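Local coordinates for protein adenine phosphoribosyltransferase (Leishmania donovani, PDB 1QB7) that probably salvages adenine by joining it to 5-phospho-alpha-D-ribose 1-diphosphate, giving AMP and diphosphate with the help of magnesium, at residues L21-Y26 and D205-E210; P31-R36 and G214-Y219; Q63-M68 and V91-P96; L76-R81 and G151-S156. One frame throughout, in Å; residues are numbered along the deposited sequence.

Overall arrangement
Interactions 3 and 4 belong to the parallel-stranded core of the phosphoribosyltransferase fold, their centres about 20 Å apart. Strand 74-78, which carries part of interaction 4, lies in the chain between the two helices of interaction 3, 51-67 and 86-93. Interactions 1 and 2 are about 17 Å apart, centre to centre, and each brings a segment before residue 37 against the long loop after strand 203-204. Both therefore close large chain loops around interactions 3 and 4. Interaction 4 supplies ligand-binding residues, interaction 1 adjoins Arg-40 and Ala-42, with Arg-40 bonded to carbonyls of its loop, and interactions 2, 3 and 4 all touch the second subunit of the homodimer.

Interaction 1 (L21-Y26 and D205-E210); sequences LLKKSY and DDALTE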
# COMPACT_ATOMS: atom_id res chain seq x y z
N LEU A 21 -7.09 20.68 -6.54
CA LEU A 21 -7.60 19.82 -5.48
C LEU A 21 -6.47 19.32 -4.59
O LEU A 21 -6.62 19.24 -3.37
CB LEU A 21 -8.37 18.65 -6.11
CG LEU A 21 -9.39 17.87 -5.28
CD1 LEU A 21 -10.25 18.80 -4.45
CD2 LEU A 21 -10.24 17.06 -6.22
N LEU A 22 -5.33 19.00 -5.20
CA LEU A 22 -4.16 18.53 -4.46
C LEU A 22 -3.61 19.63 -3.57
O LEU A 22 -3.25 19.39 -2.42
CB LEU A 22 -3.08 18.05 -5.43
CG LEU A 22 -3.35 16.70 -6.10
CD1 LEU A 22 -2.36 16.47 -7.23
CD2 LEU A 22 -3.24 15.60 -5.06
N LYS A 23 -3.55 20.85 -4.11
CA LYS A 23 -3.04 22.00 -3.37
C LYS A 23 -3.96 22.28 -2.16
O LYS A 23 -3.49 22.66 -1.09
CB LYS A 23 -2.98 23.21 -4.30
CG LYS A 23 -2.49 24.50 -3.69
CD LYS A 23 -2.64 25.61 -4.72
CE LYS A 23 -2.36 27.00 -4.15
NZ LYS A 23 -0.94 27.17 -3.72
N LYS A 24 -5.25 22.04 -2.35
CA LYS A 24 -6.25 22.26 -1.31
C LYS A 24 -6.23 21.17 -0.24
O LYS A 24 -6.33 21.46 0.95
CB LYS A 24 -7.64 22.33 -1.95
CG LYS A 24 -8.81 22.47 -0.98
CD LYS A 24 -10.14 22.35 -1.72
CE LYS A 24 -11.33 22.25 -0.76
NZ LYS A 24 -11.54 23.48 0.06
N SER A 25 -6.05 19.92 -0.67
CA SER A 25 -6.04 18.77 0.23
C SER A 25 -4.75 18.49 0.99
O SER A 25 -4.79 18.14 2.16
CB SER A 25 -6.43 17.50 -0.52
OG SER A 25 -7.71 17.63 -1.11
N TYR A 26 -3.60 18.64 0.33
CA TYR A 26 -2.32 18.35 0.97
C TYR A 26 -2.06 19.02 2.31
O TYR A 26 -2.45 20.17 2.54
CB TYR A 26 -1.15 18.66 0.03
CG TYR A 26 -0.46 17.43 -0.54
CD1 TYR A 26 0.08 16.45 0.30
CD2 TYR A 26 -0.35 17.25 -1.92
CE1 TYR A 26 0.71 15.32 -0.22
CE2 TYR A 26 0.28 16.12 -2.45
CZ TYR A 26 0.80 15.16 -1.60
OH TYR A 26 1.39 14.03 -2.12
N ASP A 205 5.89 20.73 -4.62
CA ASP A 205 5.76 21.16 -3.24
C ASP A 205 5.85 22.69 -3.11
O ASP A 205 5.51 23.25 -2.07
CB ASP A 205 6.78 20.46 -2.32
CG ASP A 205 8.17 21.03 -2.44
OD1 ASP A 205 8.61 21.30 -3.58
OD2 ASP A 205 8.83 21.19 -1.39
N ASP A 206 6.28 23.36 -4.18
CA ASP A 206 6.35 24.82 -4.19
C ASP A 206 4.94 25.39 -4.13
O ASP A 206 4.76 26.55 -3.76
CB ASP A 206 7.08 25.33 -5.43
CG ASP A 206 7.24 26.86 -5.43
OD1 ASP A 206 7.78 27.40 -4.44
OD2 ASP A 206 6.80 27.51 -6.40
N ALA A 207 3.96 24.57 -4.48
CA ALA A 207 2.57 24.99 -4.44
C ALA A 207 2.01 24.94 -3.02
O ALA A 207 0.97 25.52 -2.73
CB ALA A 207 1.74 24.12 -5.36
N LEU A 208 2.70 24.21 -2.14
CA LEU A 208 2.27 24.08 -0.75
C LEU A 208 2.79 25.25 0.05
O LEU A 208 3.96 25.61 -0.04
CB LEU A 208 2.78 22.77 -0.15
CG LEU A 208 2.37 21.50 -0.90
CD1 LEU A 208 2.81 20.29 -0.10
CD2 LEU A 208 0.87 21.47 -1.14
N THR A 209 1.91 25.84 0.85
CA THR A 209 2.27 26.99 1.67
C THR A 209 1.98 26.71 3.14
O THR A 209 1.72 25.57 3.51
CB THR A 209 1.48 28.25 1.21
OG1 THR A 209 0.08 28.03 1.42
CG2 THR A 209 1.71 28.53 -0.27
N GLU A 210 2.03 27.76 3.96
CA GLU A 210 1.76 27.64 5.39
C GLU A 210 0.30 27.20 5.62
O GLU A 210 -0.01 26.60 6.65
CB GLU A 210 2.06 28.97 6.09
CG GLU A 210 1.65 29.04 7.56
CD GLU A 210 2.33 27.99 8.44
OE1 GLU A 210 3.40 27.47 8.05
OE2 GLU A 210 1.79 27.70 9.54
O HOH W 1 -1.39 26.19 -0.94
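Lys-23 lays its side chain along the carbonyl of Ala-207, with CG, CD and CE all near the oxygen before NZ takes hold of it. The chain leaves helix 17-25 with CG anti to the backbone N (chi1 179°), runs extended as far as CE and bends only at its last torsion. That bend turns NZ onto the carbonyl, where it donates a 2.7 Å bond to Ala-207 O. The ammonium approaches in the carbonyl plane, on a lone pair, with a C=O...N angle of 143°. Lys-23 NZ also donates to a water 3.0 Å away, which receives a weak bond from Thr-209 OG1. The apolar part of the contact is made by Leu-208, which buries about as much surface as Lys-23 and sends its CD2 methyl to Tyr-26 CB at 3.7 Å, just where the chain leaves the helix. The Tyr-26 side chain also packs on Leu-203 and Ile-47, and comes within about 4 Å of that of Ala-42, an AMP-binding residue. Around the pair, Asn-212 ND2 bonds the carbonyls of Lys-23 and Tyr-26, while Arg-40 takes those of Asp-205 and Leu-208. Within this contact the ammonium meets a carbonyl dipole and a water, which would favour its charge, and it grips the 205-210 loop through the backbone.

Interaction 2 (P31-R36 and G214-Y219); sequences PVFSPR and GDSKNY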
# COMPACT_ATOMS: atom_id res chain seq x y z
N PRO A 31 9.30 18.56 11.38
CA PRO A 31 9.94 17.47 12.12
C PRO A 31 9.30 17.00 13.43
O PRO A 31 9.06 15.81 13.59
CB PRO A 31 11.35 18.01 12.35
CG PRO A 31 11.61 18.73 11.06
CD PRO A 31 10.32 19.50 10.87
N VAL A 32 9.00 17.92 14.33
CA VAL A 32 8.41 17.57 15.62
C VAL A 32 7.04 16.89 15.49
O VAL A 32 6.58 16.23 16.43
CB VAL A 32 8.32 18.80 16.55
CG1 VAL A 32 7.35 19.82 15.99
CG2 VAL A 32 7.92 18.38 17.95
N PHE A 33 6.40 17.04 14.33
CA PHE A 33 5.10 16.43 14.07
C PHE A 33 5.15 15.39 12.95
O PHE A 33 4.11 15.00 12.43
CB PHE A 33 4.06 17.50 13.69
CG PHE A 33 3.65 18.38 14.83
CD1 PHE A 33 2.67 17.97 15.73
CD2 PHE A 33 4.22 19.64 14.99
CE1 PHE A 33 2.27 18.80 16.77
CE2 PHE A 33 3.82 20.49 16.03
CZ PHE A 33 2.84 20.06 16.92
N SER A 34 6.35 14.96 12.56
CA SER A 34 6.50 13.97 11.49
C SER A 34 7.50 12.87 11.84
O SER A 34 8.18 12.94 12.87
CB SER A 34 6.90 14.67 10.18
OG SER A 34 8.28 14.49 9.89
N PRO A 35 7.58 11.82 11.00
CA PRO A 35 8.50 10.70 11.23
C PRO A 35 9.86 10.86 10.58
O PRO A 35 10.77 10.05 10.80
CB PRO A 35 7.74 9.53 10.60
CG PRO A 35 7.15 10.17 9.38
CD PRO A 35 6.64 11.50 9.91
N ARG A 36 10.01 11.89 9.76
CA ARG A 36 11.26 12.13 9.04
C ARG A 36 11.80 13.53 9.31
O ARG A 36 11.04 14.45 9.62
CB ARG A 36 11.03 11.95 7.54
CG ARG A 36 12.07 11.12 6.83
CD ARG A 36 11.75 11.06 5.34
NE ARG A 36 12.71 10.27 4.58
CZ ARG A 36 13.97 10.63 4.36
NH1 ARG A 36 14.45 11.76 4.86
NH2 ARG A 36 14.76 9.85 3.63
N GLY A 214 -0.04 21.14 8.71
CA GLY A 214 -0.91 20.37 9.58
C GLY A 214 -0.48 20.33 11.04
O GLY A 214 -1.13 19.69 11.87
N ASP A 215 0.63 21.01 11.36
CA ASP A 215 1.16 21.08 12.72
C ASP A 215 0.14 21.63 13.70
O ASP A 215 -0.59 22.57 13.38
CB ASP A 215 2.38 22.00 12.79
CG ASP A 215 3.60 21.44 12.10
OD1 ASP A 215 3.63 20.24 11.77
OD2 ASP A 215 4.55 22.22 11.90
N SER A 216 0.10 21.07 14.90
CA SER A 216 -0.81 21.57 15.92
C SER A 216 -0.16 22.83 16.46
O SER A 216 0.98 22.79 16.94
CB SER A 216 -1.00 20.55 17.03
OG SER A 216 -1.69 19.42 16.55
N LYS A 217 -0.84 23.96 16.29
CA LYS A 217 -0.34 25.24 16.76
C LYS A 217 -0.44 25.36 18.28
O LYS A 217 -1.40 24.90 18.89
CB LYS A 217 -1.09 26.39 16.10
CG LYS A 217 -0.81 26.54 14.62
CD LYS A 217 -1.55 27.73 14.03
CE LYS A 217 -1.18 27.92 12.57
NZ LYS A 217 -1.91 29.03 11.89
N ASN A 218 0.58 25.97 18.88
CA ASN A 218 0.63 26.18 20.32
C ASN A 218 0.43 24.89 21.11
O ASN A 218 -0.22 24.89 22.16
CB ASN A 218 -0.40 27.23 20.74
CG ASN A 218 -0.15 28.59 20.09
OD1 ASN A 218 0.93 29.17 20.21
ND2 ASN A 218 -1.17 29.11 19.41
N TYR A 219 0.97 23.78 20.59
CA TYR A 219 0.86 22.47 21.24
C TYR A 219 2.19 22.14 21.91
O TYR A 219 3.26 22.35 21.33
CB TYR A 219 0.48 21.40 20.22
CG TYR A 219 0.43 19.99 20.75
CD1 TYR A 219 -0.54 19.60 21.68
CD2 TYR A 219 1.36 19.03 20.34
CE1 TYR A 219 -0.57 18.29 22.18
CE2 TYR A 219 1.33 17.73 20.83
CZ TYR A 219 0.37 17.36 21.75
OH TYR A 219 0.34 16.08 22.25
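The carboxylate of Asp-215 is hydrogen-bonded at both oxygens, OD2 by the hydroxyl of Ser-30, and in that fixed position OD1 rests against Phe-33, 3.3 Å from its CD2. Ring and carboxylate are turned only 27° from each other. With CG anti to its carbonyl carbon (chi1 -71°), Phe-33 lays one face of its ring on the backbone of the 214-219 loop. Asp-215 CA and Ser-216 N lie over that face, the amide nitrogen 3.5 Å above the ring plane and offset toward the rim. Beyond them, Phe-33 CZ comes to 3.3 Å from Ser-216 O. A type II beta turn from Ser-216 to Tyr-219 folds this loop back, bringing the Tyr-219 ring to the edge of Phe-33, with Tyr-219 CD2 3.7 Å from Phe-33 CE1. The hydroxyl of Tyr-219 is bonded to the carbonyl of Pro-222. Further along the other segment, Ser-34 OG accepts from Arg-36 N at 3.1 Å, an ST turn that ends at Arg-36, which touches the bound adenine. Leu-109 of the second subunit packs on Phe-33, Ser-216 and Tyr-219.

Interaction 3 (Q63-M68 and V91-P96); sequences QRYRAM and VELEIP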
# COMPACT_ATOMS: atom_id res chain seq x y z
N GLN A 63 -7.36 7.81 -17.36
CA GLN A 63 -7.60 8.44 -18.67
C GLN A 63 -6.29 8.58 -19.43
O GLN A 63 -6.22 8.31 -20.63
CB GLN A 63 -8.25 9.80 -18.50
CG GLN A 63 -9.71 9.73 -18.08
CD GLN A 63 -10.22 11.02 -17.46
OE1 GLN A 63 -9.54 12.05 -17.50
NE2 GLN A 63 -11.41 10.96 -16.87
N ARG A 64 -5.25 8.96 -18.70
CA ARG A 64 -3.94 9.14 -19.30
C ARG A 64 -3.45 7.86 -19.96
O ARG A 64 -3.07 7.87 -21.13
CB ARG A 64 -2.93 9.61 -18.26
CG ARG A 64 -1.53 9.73 -18.79
CD ARG A 64 -0.60 10.22 -17.72
NE ARG A 64 0.77 10.35 -18.21
CZ ARG A 64 1.20 11.33 -19.01
NH1 ARG A 64 0.37 12.29 -19.39
NH2 ARG A 64 2.46 11.35 -19.40
N TYR A 65 -3.48 6.76 -19.22
CA TYR A 65 -2.99 5.50 -19.76
C TYR A 65 -3.87 4.83 -20.80
O TYR A 65 -3.35 4.12 -21.67
CB TYR A 65 -2.59 4.56 -18.61
CG TYR A 65 -1.55 5.20 -17.72
CD1 TYR A 65 -0.37 5.72 -18.26
CD2 TYR A 65 -1.77 5.38 -16.35
CE1 TYR A 65 0.56 6.39 -17.48
CE2 TYR A 65 -0.85 6.06 -15.55
CZ TYR A 65 0.31 6.56 -16.12
OH TYR A 65 1.21 7.27 -15.36
N ARG A 66 -5.18 5.07 -20.75
CA ARG A 66 -6.11 4.52 -21.74
C ARG A 66 -5.90 5.22 -23.08
O ARG A 66 -6.07 4.62 -24.14
CB ARG A 66 -7.57 4.70 -21.29
CG ARG A 66 -8.04 3.66 -20.30
CD ARG A 66 -9.53 3.77 -20.00
NE ARG A 66 -9.96 2.69 -19.11
CZ ARG A 66 -10.93 2.80 -18.20
NH1 ARG A 66 -11.58 3.95 -18.05
NH2 ARG A 66 -11.21 1.78 -17.39
N ALA A 67 -5.51 6.49 -23.00
CA ALA A 67 -5.26 7.30 -24.18
C ALA A 67 -3.84 7.09 -24.72
O ALA A 67 -3.54 7.41 -25.87
CB ALA A 67 -5.47 8.77 -23.85
N MET A 68 -2.97 6.51 -23.89
CA MET A 68 -1.58 6.29 -24.26
C MET A 68 -1.37 5.18 -25.30
O MET A 68 -2.05 4.15 -25.29
CB MET A 68 -0.76 6.00 -23.01
CG MET A 68 0.73 6.13 -23.19
SD MET A 68 1.59 6.08 -21.61
CE MET A 68 1.31 7.72 -20.99
N VAL A 91 -6.48 -1.67 -11.73
CA VAL A 91 -7.75 -2.39 -11.77
C VAL A 91 -8.64 -1.89 -12.91
O VAL A 91 -9.37 -2.67 -13.53
CB VAL A 91 -8.51 -2.29 -10.40
CG1 VAL A 91 -9.10 -0.92 -10.20
CG2 VAL A 91 -9.57 -3.37 -10.31
N GLU A 92 -8.54 -0.60 -13.21
CA GLU A 92 -9.32 0.01 -14.29
C GLU A 92 -8.71 -0.30 -15.66
O GLU A 92 -9.43 -0.55 -16.63
CB GLU A 92 -9.40 1.52 -14.09
CG GLU A 92 -10.12 1.94 -12.83
CD GLU A 92 -11.54 1.40 -12.74
OE1 GLU A 92 -12.16 1.12 -13.80
OE2 GLU A 92 -12.05 1.25 -11.62
N LEU A 93 -7.38 -0.24 -15.73
CA LEU A 93 -6.66 -0.52 -16.97
C LEU A 93 -6.62 -2.01 -17.24
O LEU A 93 -6.25 -2.44 -18.34
CB LEU A 93 -5.22 0.01 -16.86
CG LEU A 93 -5.02 1.51 -16.66
CD1 LEU A 93 -3.53 1.80 -16.51
CD2 LEU A 93 -5.60 2.26 -17.84
N GLU A 94 -6.95 -2.80 -16.22
CA GLU A 94 -6.96 -4.25 -16.30
C GLU A 94 -5.57 -4.81 -16.63
O GLU A 94 -5.42 -5.66 -17.51
CB GLU A 94 -8.01 -4.73 -17.30
CG GLU A 94 -9.42 -4.29 -16.94
CD GLU A 94 -10.49 -4.77 -17.91
OE1 GLU A 94 -10.15 -5.15 -19.05
OE2 GLU A 94 -11.68 -4.76 -17.52
N ILE A 95 -4.56 -4.28 -15.94
CA ILE A 95 -3.18 -4.73 -16.11
C ILE A 95 -2.63 -5.07 -14.72
O ILE A 95 -3.20 -4.65 -13.70
CB ILE A 95 -2.28 -3.67 -16.82
CG1 ILE A 95 -2.27 -2.35 -16.05
CG2 ILE A 95 -2.74 -3.47 -18.27
CD1 ILE A 95 -1.36 -1.29 -16.64
N PRO A 96 -1.55 -5.86 -14.65
CA PRO A 96 -0.95 -6.26 -13.37
C PRO A 96 -0.37 -5.11 -12.54
O PRO A 96 0.10 -4.11 -13.09
CB PRO A 96 0.18 -7.19 -13.80
CG PRO A 96 -0.27 -7.73 -15.10
CD PRO A 96 -0.85 -6.52 -15.77
O HOH W 2 -8.78 0.24 -19.86
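Leu-93 projects between two side chains of helix 51-67. Its CD1 lies 3.6 Å from Tyr-65 CB, beside the root of the ring, while its CD2 lies 3.7 Å from Arg-66 CG and also near Tyr-65 CB; the leucine runs at a slant to both. From there the two neighbours part. Tyr-65 continues away toward strand 167-173, where its hydroxyl bonds to Glu-170. Arg-66 stays extended from CG to NE, passes Leu-93 CD2 with its CG, reaches across to helix 86-93 and sets its guanidinium edge near the Glu-92 carbonyl. Arg-66 NH2 donates to Glu-92 O at 3.0 Å, but from 55° above the carbonyl plane and with a C=O...N angle of 113°, so the bond misses the lone pairs. A water in the guanidinium plane takes the hydrogen of Arg-66 NE at 2.8 Å and returns a weak bond to the same carbonyl. Arg-66 NH2 and Glu-92 OE1 form only a long ion pair; the stronger partner of that carboxylate is Arg-58 of the second subunit. Here helix 51-67 meets the end of helix 86-93, the connection of a beta-alpha-beta crossover between parallel strands 74-78 and 97-100 in the alpha/beta core of type I phosphoribosyltransferases.

Interaction 4 (L76-R81 and G151-S156); sequences LGFDAR and GGTALS
The Phe-78 ring meets the first turn of helix 152-163 through CD2, CE2 and CZ, and the helix atoms approach it obliquely. Phe-78 CD2 is 3.5 Å from Thr-153 OG1, CE2 is 3.7 Å from Ala-154 N, and CZ stands 3.6 Å from Thr-153 O, so the ring spans the peptide joining Thr-153 to Ala-154. The Phe-78 side chain also touches Met-100, Met-171 and Asp-145. Phe-78 is the last residue of strand 74-78, and its CB bond points toward the helix. This is the C-terminal, active-site end of the parallel strands in a type I phosphoribosyltransferase, where loops following the strands bind the substrates. Gly-151, which contacts AMP in a structure of this enzyme with AMP bound, occupies the N-cap position of the helix, and its carbonyl accepts from Leu-155 N at 3.1 Å. A chi1 of 48° at Thr-153 puts OG1, rather than the methyl, against Phe-78 CD2. The Thr-153 side chain is about 3 Å from the bound magnesium, a site it shares with Asp-145; Phe-78 thus packs against both metal-site residues. Past Phe-78 the chain turns through a cis peptide before Ala-80, and backbone atoms of residues 79-81 bond a citrate, probably from the crystallisation liquor. Arg-81 then reaches the nucleobase: its NH2 is bonded to N7 of adenine, while NE forms a salt bridge with Asp-146.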
# COMPACT_ATOMS: atom_id res chain seq x y z
N LEU A 76 4.07 -0.48 -11.53
CA LEU A 76 4.99 -0.92 -10.47
C LEU A 76 4.99 0.15 -9.38
O LEU A 76 5.48 1.26 -9.59
CB LEU A 76 6.40 -1.14 -11.02
CG LEU A 76 7.53 -1.50 -10.04
CD1 LEU A 76 7.27 -2.82 -9.34
CD2 LEU A 76 8.85 -1.58 -10.77
N GLY A 77 4.43 -0.19 -8.23
CA GLY A 77 4.35 0.75 -7.12
C GLY A 77 5.37 0.49 -6.03
O GLY A 77 5.70 -0.66 -5.73
N PHE A 78 5.84 1.58 -5.42
CA PHE A 78 6.85 1.51 -4.36
C PHE A 78 6.23 1.31 -2.98
O PHE A 78 5.23 1.95 -2.64
CB PHE A 78 7.70 2.79 -4.35
CG PHE A 78 8.42 3.08 -5.66
CD1 PHE A 78 8.30 2.23 -6.75
CD2 PHE A 78 9.20 4.22 -5.78
CE1 PHE A 78 8.94 2.52 -7.96
CE2 PHE A 78 9.84 4.52 -6.98
CZ PHE A 78 9.72 3.67 -8.07
N ASP A 79 6.84 0.44 -2.18
CA ASP A 79 6.39 0.13 -0.82
C ASP A 79 6.68 1.34 0.08
O ASP A 79 7.83 1.78 0.15
CB ASP A 79 7.16 -1.10 -0.34
CG ASP A 79 6.67 -1.64 1.01
OD1 ASP A 79 5.75 -1.07 1.62
OD2 ASP A 79 7.21 -2.67 1.44
N ALA A 80 5.67 1.90 0.75
CA ALA A 80 4.28 1.44 0.71
C ALA A 80 3.32 2.47 0.12
O ALA A 80 2.19 2.14 -0.24
CB ALA A 80 3.81 1.08 2.12
N ARG A 81 3.75 3.72 0.03
CA ARG A 81 2.87 4.77 -0.46
C ARG A 81 2.45 4.65 -1.92
O ARG A 81 1.38 5.14 -2.30
CB ARG A 81 3.45 6.13 -0.08
CG ARG A 81 3.78 6.18 1.42
CD ARG A 81 4.18 7.55 1.94
NE ARG A 81 5.31 8.12 1.22
CZ ARG A 81 6.37 8.70 1.79
NH1 ARG A 81 6.49 8.73 3.11
NH2 ARG A 81 7.33 9.20 1.04
N GLY A 151 14.83 10.53 -5.04
CA GLY A 151 14.82 9.63 -6.18
C GLY A 151 15.59 8.33 -6.06
O GLY A 151 15.83 7.67 -7.07
N GLY A 152 15.97 7.96 -4.84
CA GLY A 152 16.71 6.73 -4.63
C GLY A 152 15.92 5.52 -5.09
O GLY A 152 16.42 4.69 -5.86
N THR A 153 14.68 5.41 -4.64
CA THR A 153 13.84 4.28 -5.02
C THR A 153 13.43 4.35 -6.48
O THR A 153 13.21 3.32 -7.11
CB THR A 153 12.60 4.15 -4.12
OG1 THR A 153 11.97 5.42 -3.98
CG2 THR A 153 13.01 3.63 -2.74
N ALA A 154 13.35 5.56 -7.03
CA ALA A 154 13.00 5.73 -8.44
C ALA A 154 14.08 5.05 -9.28
O ALA A 154 13.77 4.32 -10.24
CB ALA A 154 12.88 7.22 -8.81
N LEU A 155 15.33 5.27 -8.90
CA LEU A 155 16.47 4.67 -9.59
C LEU A 155 16.43 3.15 -9.44
O LEU A 155 16.76 2.42 -10.38
CB LEU A 155 17.79 5.23 -9.06
CG LEU A 155 19.07 4.59 -9.64
CD1 LEU A 155 19.17 4.84 -11.14
CD2 LEU A 155 20.30 5.15 -8.93
N SER A 156 16.03 2.66 -8.26
CA SER A 156 15.93 1.21 -8.07
C SER A 156 14.89 0.64 -9.03
O SER A 156 15.07 -0.44 -9.61
CB SER A 156 15.54 0.87 -6.63
OG SER A 156 16.68 0.88 -5.80